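Local coordinates for SCARECROW-LIKE protein 7 (Oryza sativa Japonica Group, PDB 5HYZ) that binds DNA in vitro and probably acts as a transcription factor in plant development and in resistance to abiotic stress, at residues T109-V119 against P139-S149; V203-Y212 against L232-Y242. One frame throughout, in Å; residues are numbered along the deposited sequence.

Both interactions pair parallel strands of one Rossmann-like sheet, and both close a beta-alpha-beta unit of the GRAS domain. Strands 110-118 and 202-208 are neighbours in the sheet, joined by probable hydrogen bonds from Val114 N to Ala204 O and from Asn206 N to Val114 O, which makes one continuous platform of the four segments. Each contact is largely buried. Interaction 2 lies nearer the centre of the chain, about 11 Å from it against about 18 Å for interaction 1. Chemistry follows place: 109-119 with 139-149 carries a charged, partly exposed patch at one end, whereas 203-212 with 232-242 is mostly aliphatic and aromatic, with a buried carboxylate where its strands end.

Interaction 1. Residues T109-V119 against P139-S149; sequences TKIHIVDFGIV and PTRIRITGVPS
His112 reaches across to Thr145 with the edge of its imidazole: NE2 lies 2.7 Å from Thr145 OG1, which sits in the ring plane, and the hydrogen bond, which either group could donate, is nearly straight (166°). The ring gets there because CG is anti to the backbone N (chi1 -176°), beside the carbonyl carbon. The guanidinium of Arg143 covers one ring face, its plane turned 39° from the imidazole. NH2 is 3.4 Å from His112 ND1, but badly angled for a bond, and both atoms turn instead to Glu201 OE2. Arg143 NH2 also bonds Leu196 O. Val114 CG2 covers the opposite face of the imidazole. Further along, Arg143 NE sits over the guanidinium of Arg141, whose chain is bent at chi3, while the extended Lys110 brings CD to 3.9 Å from Arg141 NH2. Glu198 and Glu201, salt-bridged to Arg141, and Asp200, salt-bridged to Lys110, probably offset this gathering of positive charge.

The two strands run parallel within a beta-alpha-beta unit whose helix 122-132 packs on the other face, and 109-119 carries the predicted VHIID motif, here Ile111 to Asp115. On that helix-covered face Ile113 CB meets Ile144 CG1 at 4.1 Å, and both residues lie against Trp124. Ile111 CD1 touches Pro139 CG at 3.9 Å, with Leu131 beside Ile111. Asp115 points to the same face, where Trp124 NE1 bonds to its OD2.

Where the strands end, a beta bulge shifts the register. Val147 O accepts both Gly117 N (2.8 Å) and Ile118 N (2.7 Å), which approach from opposite faces of the carbonyl plane. On the His112 side of the sheet, Val147 CG2 packs 3.9 Å from Phe116 CD1. At the far end, a water links the hydroxyls of Thr109 and Thr140.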
loop_
_atom_site.group_PDB
_atom_site.type_symbol
_atom_site.label_atom_id
_atom_site.label_comp_id
_atom_site.label_asym_id
_atom_site.label_seq_id
_atom_site.Cartn_x
_atom_site.Cartn_y
_atom_site.Cartn_z
ATOM N N THR A 109 4.641 -9.560 28.304
ATOM C CA THR A 109 5.742 -8.652 28.022
ATOM C C THR A 109 6.778 -9.242 27.095
ATOM O O THR A 109 7.616 -8.538 26.522
ATOM C CB THR A 109 6.429 -8.235 29.340
ATOM O OG1 THR A 109 6.883 -9.423 30.004
ATOM C CG2 THR A 109 5.402 -7.471 30.244
ATOM N N LYS A 110 6.726 -10.559 26.944
ATOM C CA LYS A 110 7.635 -11.297 26.049
ATOM C C LYS A 110 6.783 -12.133 25.100
ATOM O O LYS A 110 5.867 -12.815 25.541
ATOM C CB LYS A 110 8.564 -12.224 26.851
ATOM C CG LYS A 110 9.398 -11.455 27.862
ATOM C CD LYS A 110 10.401 -12.435 28.460
ATOM C CE LYS A 110 10.958 -11.930 29.783
ATOM N NZ LYS A 110 11.973 -12.932 30.292
ATOM N N ILE A 111 7.075 -12.023 23.812
ATOM C CA ILE A 111 6.251 -12.644 22.802
ATOM C C ILE A 111 7.111 -13.497 21.887
ATOM O O ILE A 111 8.226 -13.091 21.474
ATOM C CB ILE A 111 5.515 -11.551 21.974
ATOM C CG1 ILE A 111 4.460 -10.842 22.900
ATOM C CG2 ILE A 111 4.788 -12.213 20.754
ATOM C CD1 ILE A 111 3.823 -9.593 22.274
ATOM N N HIS A 112 6.609 -14.679 21.545
ATOM C CA HIS A 112 7.331 -15.548 20.618
ATOM C C HIS A 112 6.402 -15.883 19.473
ATOM O O HIS A 112 5.364 -16.528 19.689
ATOM C CB HIS A 112 7.773 -16.816 21.354
ATOM C CG HIS A 112 8.597 -17.739 20.532
ATOM N ND1 HIS A 112 9.055 -18.935 21.038
ATOM C CD2 HIS A 112 9.029 -17.684 19.248
ATOM C CE1 HIS A 112 9.766 -19.561 20.109
ATOM N NE2 HIS A 112 9.761 -18.828 19.011
ATOM N N ILE A 113 6.737 -15.459 18.266
ATOM C CA ILE A 113 5.928 -15.761 17.063
ATOM C C ILE A 113 6.487 -17.004 16.345
ATOM O O ILE A 113 7.680 -17.052 16.079
ATOM C CB ILE A 113 6.002 -14.580 16.053
ATOM C CG1 ILE A 113 5.539 -13.260 16.693
ATOM C CG2 ILE A 113 5.221 -14.890 14.740
ATOM C CD1 ILE A 113 4.114 -13.325 17.235
ATOM N N VAL A 114 5.647 -17.978 16.043
ATOM C CA VAL A 114 6.068 -19.110 15.220
ATOM C C VAL A 114 5.388 -19.006 13.899
ATOM O O VAL A 114 4.170 -19.103 13.815
ATOM C CB VAL A 114 5.754 -20.467 15.924
ATOM C CG1 VAL A 114 6.259 -21.666 14.996
ATOM C CG2 VAL A 114 6.464 -20.479 17.259
ATOM N N ASP A 115 6.151 -18.771 12.842
ATOM C CA ASP A 115 5.574 -18.609 11.509
ATOM C C ASP A 115 5.794 -19.855 10.659
ATOM O O ASP A 115 6.944 -20.113 10.207
ATOM C CB ASP A 115 6.180 -17.368 10.795
ATOM C CG ASP A 115 5.383 -16.964 9.556
ATOM O OD1 ASP A 115 4.284 -17.511 9.304
ATOM O OD2 ASP A 115 5.807 -16.039 8.822
ATOM N N PHE A 116 4.724 -20.654 10.454
ATOM C CA PHE A 116 4.800 -21.790 9.562
ATOM C C PHE A 116 4.530 -21.318 8.159
ATOM O O PHE A 116 3.375 -21.036 7.764
ATOM C CB PHE A 116 3.796 -22.888 9.952
ATOM C CG PHE A 116 4.213 -23.677 11.139
ATOM C CD1 PHE A 116 5.096 -24.779 11.008
ATOM C CD2 PHE A 116 3.692 -23.362 12.388
ATOM C CE1 PHE A 116 5.439 -25.492 12.149
ATOM C CE2 PHE A 116 3.999 -24.045 13.529
ATOM C CZ PHE A 116 4.912 -25.149 13.403
ATOM N N GLY A 117 5.609 -21.106 7.419
ATOM C CA GLY A 117 5.537 -20.736 6.026
ATOM C C GLY A 117 5.865 -19.266 5.829
ATOM O O GLY A 117 5.177 -18.576 5.116
ATOM N N ILE A 118 6.951 -18.780 6.425
ATOM C CA ILE A 118 7.353 -17.398 6.145
ATOM C C ILE A 118 7.828 -17.205 4.697
ATOM O O ILE A 118 8.464 -18.065 4.134
ATOM C CB ILE A 118 8.454 -16.921 7.131
ATOM C CG1 ILE A 118 8.830 -15.454 6.912
ATOM C CG2 ILE A 118 9.751 -17.767 6.972
ATOM C CD1 ILE A 118 9.536 -14.866 8.145
ATOM N N VAL A 119 7.475 -16.076 4.075
ATOM C CA VAL A 119 7.984 -15.782 2.729
ATOM C C VAL A 119 9.029 -14.654 2.844
ATOM O O VAL A 119 10.201 -14.890 2.743
ATOM C CB VAL A 119 6.811 -15.376 1.738
ATOM C CG1 VAL A 119 7.405 -15.073 0.360
ATOM C CG2 VAL A 119 5.809 -16.551 1.679
ATOM N N PRO A 139 6.575 -4.521 24.156
ATOM C CA PRO A 139 7.137 -5.718 24.813
ATOM C C PRO A 139 8.619 -5.570 25.136
ATOM O O PRO A 139 9.280 -4.828 24.446
ATOM C CB PRO A 139 7.007 -6.838 23.745
ATOM C CG PRO A 139 5.974 -6.379 22.810
ATOM C CD PRO A 139 6.056 -4.808 22.812
ATOM N N THR A 140 9.125 -6.300 26.109
ATOM C CA THR A 140 10.565 -6.245 26.359
ATOM C C THR A 140 11.342 -7.197 25.463
ATOM O O THR A 140 12.525 -7.023 25.278
ATOM C CB THR A 140 10.874 -6.553 27.810
ATOM O OG1 THR A 140 10.394 -7.860 28.153
ATOM C CG2 THR A 140 10.199 -5.542 28.677
ATOM N N ARG A 141 10.688 -8.209 24.887
ATOM C CA ARG A 141 11.404 -9.079 23.965
ATOM C C ARG A 141 10.416 -9.680 22.964
ATOM O O ARG A 141 9.315 -10.113 23.350
ATOM C CB ARG A 141 12.093 -10.247 24.728
ATOM C CG ARG A 141 12.954 -11.154 23.782
ATOM C CD ARG A 141 13.537 -12.383 24.537
ATOM N NE ARG A 141 12.503 -13.275 25.058
ATOM C CZ ARG A 141 12.744 -14.457 25.620
ATOM N NH1 ARG A 141 14.009 -14.842 25.759
ATOM N NH2 ARG A 141 11.737 -15.226 26.060
ATOM N N ILE A 142 10.837 -9.719 21.704
ATOM C CA ILE A 142 10.082 -10.409 20.666
ATOM C C ILE A 142 11.020 -11.399 19.963
ATOM O O ILE A 142 12.106 -10.995 19.469
ATOM C CB ILE A 142 9.485 -9.389 19.657
ATOM C CG1 ILE A 142 8.490 -8.515 20.433
ATOM C CG2 ILE A 142 8.815 -10.136 18.506
ATOM C CD1 ILE A 142 8.357 -7.095 19.878
ATOM N N ARG A 143 10.609 -12.681 19.927
ATOM C CA ARG A 143 11.347 -13.686 19.176
ATOM C C ARG A 143 10.489 -14.210 18.046
ATOM O O ARG A 143 9.268 -14.313 18.195
ATOM C CB ARG A 143 11.721 -14.860 20.108
ATOM C CG ARG A 143 12.708 -14.432 21.150
ATOM C CD ARG A 143 13.435 -15.705 21.663
ATOM N NE ARG A 143 12.539 -16.585 22.381
ATOM C CZ ARG A 143 12.579 -17.923 22.371
ATOM N NH1 ARG A 143 13.434 -18.608 21.625
ATOM N NH2 ARG A 143 11.721 -18.588 23.112
ATOM N N ILE A 144 11.086 -14.478 16.902
ATOM C CA ILE A 144 10.380 -15.094 15.788
ATOM C C ILE A 144 11.116 -16.365 15.354
ATOM O O ILE A 144 12.342 -16.373 15.198
ATOM C CB ILE A 144 10.262 -14.107 14.589
ATOM C CG1 ILE A 144 9.543 -12.846 15.082
ATOM C CG2 ILE A 144 9.479 -14.773 13.436
ATOM C CD1 ILE A 144 9.086 -11.949 13.940
ATOM N N THR A 145 10.367 -17.456 15.241
ATOM C CA THR A 145 10.914 -18.699 14.687
ATOM C C THR A 145 10.243 -18.947 13.351
ATOM O O THR A 145 9.016 -19.047 13.294
ATOM C CB THR A 145 10.655 -19.891 15.662
ATOM O OG1 THR A 145 11.325 -19.626 16.903
ATOM C CG2 THR A 145 11.195 -21.174 15.004
ATOM N N GLY A 146 11.009 -18.992 12.269
ATOM C CA GLY A 146 10.373 -19.083 10.972
ATOM C C GLY A 146 10.651 -20.370 10.217
ATOM O O GLY A 146 11.811 -20.760 10.065
ATOM N N VAL A 147 9.591 -21.022 9.746
ATOM C CA VAL A 147 9.677 -22.175 8.844
ATOM C C VAL A 147 9.430 -21.638 7.442
ATOM O O VAL A 147 8.361 -21.018 7.168
ATOM C CB VAL A 147 8.634 -23.235 9.200
ATOM C CG1 VAL A 147 8.629 -24.344 8.179
ATOM C CG2 VAL A 147 8.826 -23.768 10.639
ATOM N N PRO A 148 10.368 -21.868 6.509
ATOM C CA PRO A 148 10.251 -21.203 5.209
ATOM C C PRO A 148 9.083 -21.755 4.404
ATOM O O PRO A 148 8.812 -22.950 4.354
ATOM C CB PRO A 148 11.572 -21.539 4.480
ATOM C CG PRO A 148 12.125 -22.755 5.201
ATOM C CD PRO A 148 11.644 -22.588 6.664
ATOM N N SER A 149 8.387 -20.851 3.751
ATOM C CA SER A 149 7.318 -21.236 2.839
ATOM C C SER A 149 7.830 -22.021 1.623
ATOM O O SER A 149 8.934 -21.746 1.135
ATOM C CB SER A 149 6.602 -19.958 2.341
ATOM O OG SER A 149 5.831 -20.276 1.201
HETATM O O HOH W 1 9.285 -8.778 30.502
HETATM O O HOH W 2 10.134 -13.418 23.746
#

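Interaction 2. Residues V203-Y212 against L232-Y242; sequences VAVNFMLQLY and LSPAVVTLGEY
This is a parallel strand pair deep in the Rossmann-like sheet of the GRAS domain, strands 202-208 and 236-242 being joined through helix 220-231. Backbone bonds run from Val203 to Leu209; one face of the pair is apolar, and the other mixes a polar pair with apolar packing. On the apolar face Phe207 turns the edge of its ring to Val237, CD2 to CG1 3.7 Å, while Leu211 CD2 covers a ring face and meets Leu239 CD1 at 3.7 Å. Helix 311-320 adds Trp314 to Leu211 and Leu239. On the other face Thr238 OG1 donates to Asn206 OD1 (2.8 Å), an oxygen that also accepts from Gln123 NE2, and Asn206 ND2 holds Asp115. Met208, present as selenomethionine, lays SE 4.0 Å from Gly240 CA.

Past the strand end, Leu209 CD2 stands over the centre of the Tyr242 ring, 3.7 Å from its centroid, in a CH-pi contact. Tyr242 in turn directs its edge at the face of Tyr212, a T-shaped pair with planes at 76°, and a water bridges their hydroxyls. Tyr212 N bonds Glu241 OE2 at 2.9 Å from above the carboxylate plane, and a second water lies 2.6 Å from that OE2. The Tyr212 N-H, directed at a buried carboxylate, is consistent with an ionised Glu241 that ties the turn after strand 202-208 to the end of its neighbour.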
loop_
_atom_site.group_PDB
_atom_site.type_symbol
_atom_site.label_atom_id
_atom_site.label_comp_id
_atom_site.label_asym_id
_atom_site.label_seq_id
_atom_site.Cartn_x
_atom_site.Cartn_y
_atom_site.Cartn_z
ATOM N N VAL A 203 3.064 -17.239 23.170
ATOM C CA VAL A 203 3.332 -17.742 21.854
ATOM C C VAL A 203 2.131 -17.461 20.931
ATOM O O VAL A 203 0.984 -17.658 21.348
ATOM C CB VAL A 203 3.564 -19.273 21.915
ATOM C CG1 VAL A 203 3.689 -19.788 20.508
ATOM C CG2 VAL A 203 4.840 -19.573 22.751
ATOM N N ALA A 204 2.396 -16.993 19.708
ATOM C CA ALA A 204 1.388 -16.965 18.660
ATOM C C ALA A 204 1.897 -17.779 17.496
ATOM O O ALA A 204 3.054 -17.639 17.087
ATOM C CB ALA A 204 1.085 -15.501 18.213
ATOM N N VAL A 205 1.035 -18.601 16.934
ATOM C CA VAL A 205 1.402 -19.423 15.788
ATOM C C VAL A 205 0.653 -18.934 14.585
ATOM O O VAL A 205 -0.551 -18.712 14.668
ATOM C CB VAL A 205 1.061 -20.936 16.023
ATOM C CG1 VAL A 205 1.539 -21.753 14.843
ATOM C CG2 VAL A 205 1.862 -21.388 17.233
ATOM N N ASN A 206 1.351 -18.796 13.459
ATOM C CA ASN A 206 0.778 -18.188 12.266
ATOM C C ASN A 206 0.843 -19.193 11.079
ATOM O O ASN A 206 1.910 -19.731 10.751
ATOM C CB ASN A 206 1.579 -16.887 11.952
ATOM C CG ASN A 206 1.010 -16.112 10.805
ATOM O OD1 ASN A 206 -0.018 -15.426 10.997
ATOM N ND2 ASN A 206 1.753 -16.037 9.664
ATOM N N PHE A 207 -0.299 -19.487 10.465
ATOM C CA PHE A 207 -0.346 -20.279 9.252
ATOM C C PHE A 207 -0.960 -19.448 8.117
ATOM O O PHE A 207 -2.181 -19.478 7.928
ATOM C CB PHE A 207 -1.242 -21.482 9.435
ATOM C CG PHE A 207 -0.708 -22.519 10.408
ATOM C CD1 PHE A 207 0.280 -23.413 10.000
ATOM C CD2 PHE A 207 -1.205 -22.592 11.726
ATOM C CE1 PHE A 207 0.733 -24.399 10.870
ATOM C CE2 PHE A 207 -0.747 -23.583 12.615
ATOM C CZ PHE A 207 0.230 -24.494 12.160
HETATM N N MSE A 208 -0.160 -18.732 7.355
HETATM C CA MSE A 208 -0.770 -17.890 6.298
HETATM C C MSE A 208 -0.499 -18.545 4.946
HETATM O O MSE A 208 0.671 -18.675 4.478
HETATM C CB MSE A 208 -0.224 -16.434 6.259
HETATM C CG MSE A 208 -0.306 -15.755 7.582
HETATM SE SE MSE A 208 -2.306 -15.103 7.431
HETATM C CE MSE A 208 -1.830 -14.984 5.286
ATOM N N LEU A 209 -1.568 -19.024 4.313
ATOM C CA LEU A 209 -1.481 -19.694 3.001
ATOM C C LEU A 209 -0.423 -20.806 3.028
ATOM O O LEU A 209 0.492 -20.836 2.200
ATOM C CB LEU A 209 -1.174 -18.676 1.910
ATOM C CG LEU A 209 -2.219 -17.551 1.793
ATOM C CD1 LEU A 209 -1.902 -16.616 0.602
ATOM C CD2 LEU A 209 -3.649 -18.167 1.675
ATOM N N GLN A 210 -0.528 -21.691 4.004
ATOM C CA GLN A 210 0.515 -22.671 4.198
ATOM C C GLN A 210 -0.098 -24.033 4.433
ATOM O O GLN A 210 0.360 -25.028 3.873
ATOM C CB GLN A 210 1.376 -22.284 5.405
ATOM C CG GLN A 210 2.382 -23.418 5.836
ATOM C CD GLN A 210 3.377 -23.643 4.782
ATOM O OE1 GLN A 210 3.726 -22.726 4.052
ATOM N NE2 GLN A 210 3.826 -24.894 4.642
ATOM N N LEU A 211 -1.127 -24.094 5.286
ATOM C CA LEU A 211 -1.585 -25.366 5.789
ATOM C C LEU A 211 -2.233 -26.169 4.684
ATOM O O LEU A 211 -2.220 -27.418 4.727
ATOM C CB LEU A 211 -2.555 -25.131 6.947
ATOM C CG LEU A 211 -2.650 -26.040 8.124
ATOM C CD1 LEU A 211 -1.207 -26.425 8.610
ATOM C CD2 LEU A 211 -3.542 -25.368 9.208
ATOM N N TYR A 212 -2.746 -25.481 3.645
ATOM C CA TYR A 212 -3.418 -26.274 2.600
ATOM C C TYR A 212 -2.418 -27.239 1.918
ATOM O O TYR A 212 -2.802 -28.273 1.365
ATOM C CB TYR A 212 -4.039 -25.387 1.551
ATOM C CG TYR A 212 -3.040 -24.689 0.622
ATOM C CD1 TYR A 212 -2.418 -23.488 0.995
ATOM C CD2 TYR A 212 -2.757 -25.224 -0.651
ATOM C CE1 TYR A 212 -1.517 -22.850 0.114
ATOM C CE2 TYR A 212 -1.880 -24.586 -1.521
ATOM C CZ TYR A 212 -1.252 -23.416 -1.134
ATOM O OH TYR A 212 -0.383 -22.788 -2.017
ATOM N N LEU A 232 2.476 -25.940 21.849
ATOM C CA LEU A 232 3.225 -24.752 22.247
ATOM C C LEU A 232 2.434 -23.827 23.170
ATOM O O LEU A 232 2.898 -22.747 23.570
ATOM C CB LEU A 232 3.669 -23.992 20.972
ATOM C CG LEU A 232 4.439 -24.827 19.953
ATOM C CD1 LEU A 232 4.909 -23.914 18.789
ATOM C CD2 LEU A 232 5.690 -25.520 20.592
ATOM N N SER A 233 1.248 -24.273 23.510
ATOM C CA SER A 233 0.239 -23.568 24.300
ATOM C C SER A 233 0.047 -22.111 23.810
ATOM O O SER A 233 0.175 -21.176 24.593
ATOM C CB SER A 233 0.598 -23.529 25.781
ATOM O OG SER A 233 0.623 -24.837 26.293
ATOM N N PRO A 234 -0.226 -21.948 22.519
ATOM C CA PRO A 234 -0.309 -20.564 21.993
ATOM C C PRO A 234 -1.469 -19.772 22.551
ATOM O O PRO A 234 -2.591 -20.253 22.800
ATOM C CB PRO A 234 -0.443 -20.799 20.463
ATOM C CG PRO A 234 -1.007 -22.240 20.346
ATOM C CD PRO A 234 -0.409 -22.975 21.483
ATOM N N ALA A 235 -1.220 -18.475 22.708
ATOM C CA ALA A 235 -2.260 -17.532 23.043
ATOM C C ALA A 235 -3.253 -17.428 21.925
ATOM O O ALA A 235 -4.461 -17.116 22.149
ATOM C CB ALA A 235 -1.622 -16.145 23.320
ATOM N N VAL A 236 -2.762 -17.617 20.676
ATOM C CA VAL A 236 -3.625 -17.590 19.498
ATOM C C VAL A 236 -2.898 -18.289 18.332
ATOM O O VAL A 236 -1.666 -18.310 18.264
ATOM C CB VAL A 236 -3.994 -16.100 19.099
ATOM C CG1 VAL A 236 -2.757 -15.361 18.545
ATOM C CG2 VAL A 236 -5.134 -16.098 18.058
ATOM N N VAL A 237 -3.678 -18.840 17.420
ATOM C CA VAL A 237 -3.217 -19.410 16.180
ATOM C C VAL A 237 -3.992 -18.735 15.083
ATOM O O VAL A 237 -5.252 -18.721 15.101
ATOM C CB VAL A 237 -3.499 -20.934 16.117
ATOM C CG1 VAL A 237 -3.056 -21.489 14.726
ATOM C CG2 VAL A 237 -2.762 -21.684 17.257
ATOM N N THR A 238 -3.287 -18.131 14.139
ATOM C CA THR A 238 -3.969 -17.468 13.054
ATOM C C THR A 238 -3.880 -18.290 11.799
ATOM O O THR A 238 -2.847 -18.912 11.509
ATOM C CB THR A 238 -3.385 -16.050 12.793
ATOM O OG1 THR A 238 -1.956 -16.132 12.828
ATOM C CG2 THR A 238 -3.779 -15.145 13.946
ATOM N N LEU A 239 -4.999 -18.324 11.076
ATOM C CA LEU A 239 -5.114 -19.154 9.901
ATOM C C LEU A 239 -5.552 -18.299 8.732
ATOM O O LEU A 239 -6.607 -17.610 8.818
ATOM C CB LEU A 239 -6.141 -20.283 10.122
ATOM C CG LEU A 239 -6.394 -21.223 8.935
ATOM C CD1 LEU A 239 -5.139 -22.045 8.659
ATOM C CD2 LEU A 239 -7.554 -22.201 9.345
ATOM N N GLY A 240 -4.808 -18.318 7.639
ATOM C CA GLY A 240 -5.285 -17.624 6.452
ATOM C C GLY A 240 -5.292 -18.603 5.299
ATOM O O GLY A 240 -4.265 -19.204 5.003
ATOM N N GLU A 241 -6.416 -18.766 4.595
ATOM C CA GLU A 241 -6.523 -19.869 3.653
ATOM C C GLU A 241 -7.339 -19.439 2.437
ATOM O O GLU A 241 -8.156 -18.535 2.520
ATOM C CB GLU A 241 -7.154 -21.095 4.324
ATOM C CG GLU A 241 -6.144 -22.100 4.953
ATOM C CD GLU A 241 -5.126 -22.600 3.920
ATOM O OE1 GLU A 241 -5.498 -22.649 2.735
ATOM O OE2 GLU A 241 -3.960 -22.885 4.263
ATOM N N TYR A 242 -7.085 -20.086 1.315
ATOM C CA TYR A 242 -7.909 -19.899 0.103
ATOM C C TYR A 242 -9.301 -20.481 0.322
ATOM O O TYR A 242 -9.445 -21.605 0.827
ATOM C CB TYR A 242 -7.240 -20.589 -1.086
ATOM C CG TYR A 242 -5.836 -20.066 -1.379
ATOM C CD1 TYR A 242 -5.650 -18.789 -1.878
ATOM C CD2 TYR A 242 -4.711 -20.864 -1.151
ATOM C CE1 TYR A 242 -4.361 -18.288 -2.179
ATOM C CE2 TYR A 242 -3.417 -20.388 -1.443
ATOM C CZ TYR A 242 -3.257 -19.106 -1.971
ATOM O OH TYR A 242 -1.994 -18.648 -2.250
HETATM O O HOH W 3 1.407 -18.665 25.066
HETATM O O HOH W 4 -2.530 -21.708 6.080
HETATM O O HOH W 5 0.361 -20.206 -1.516
#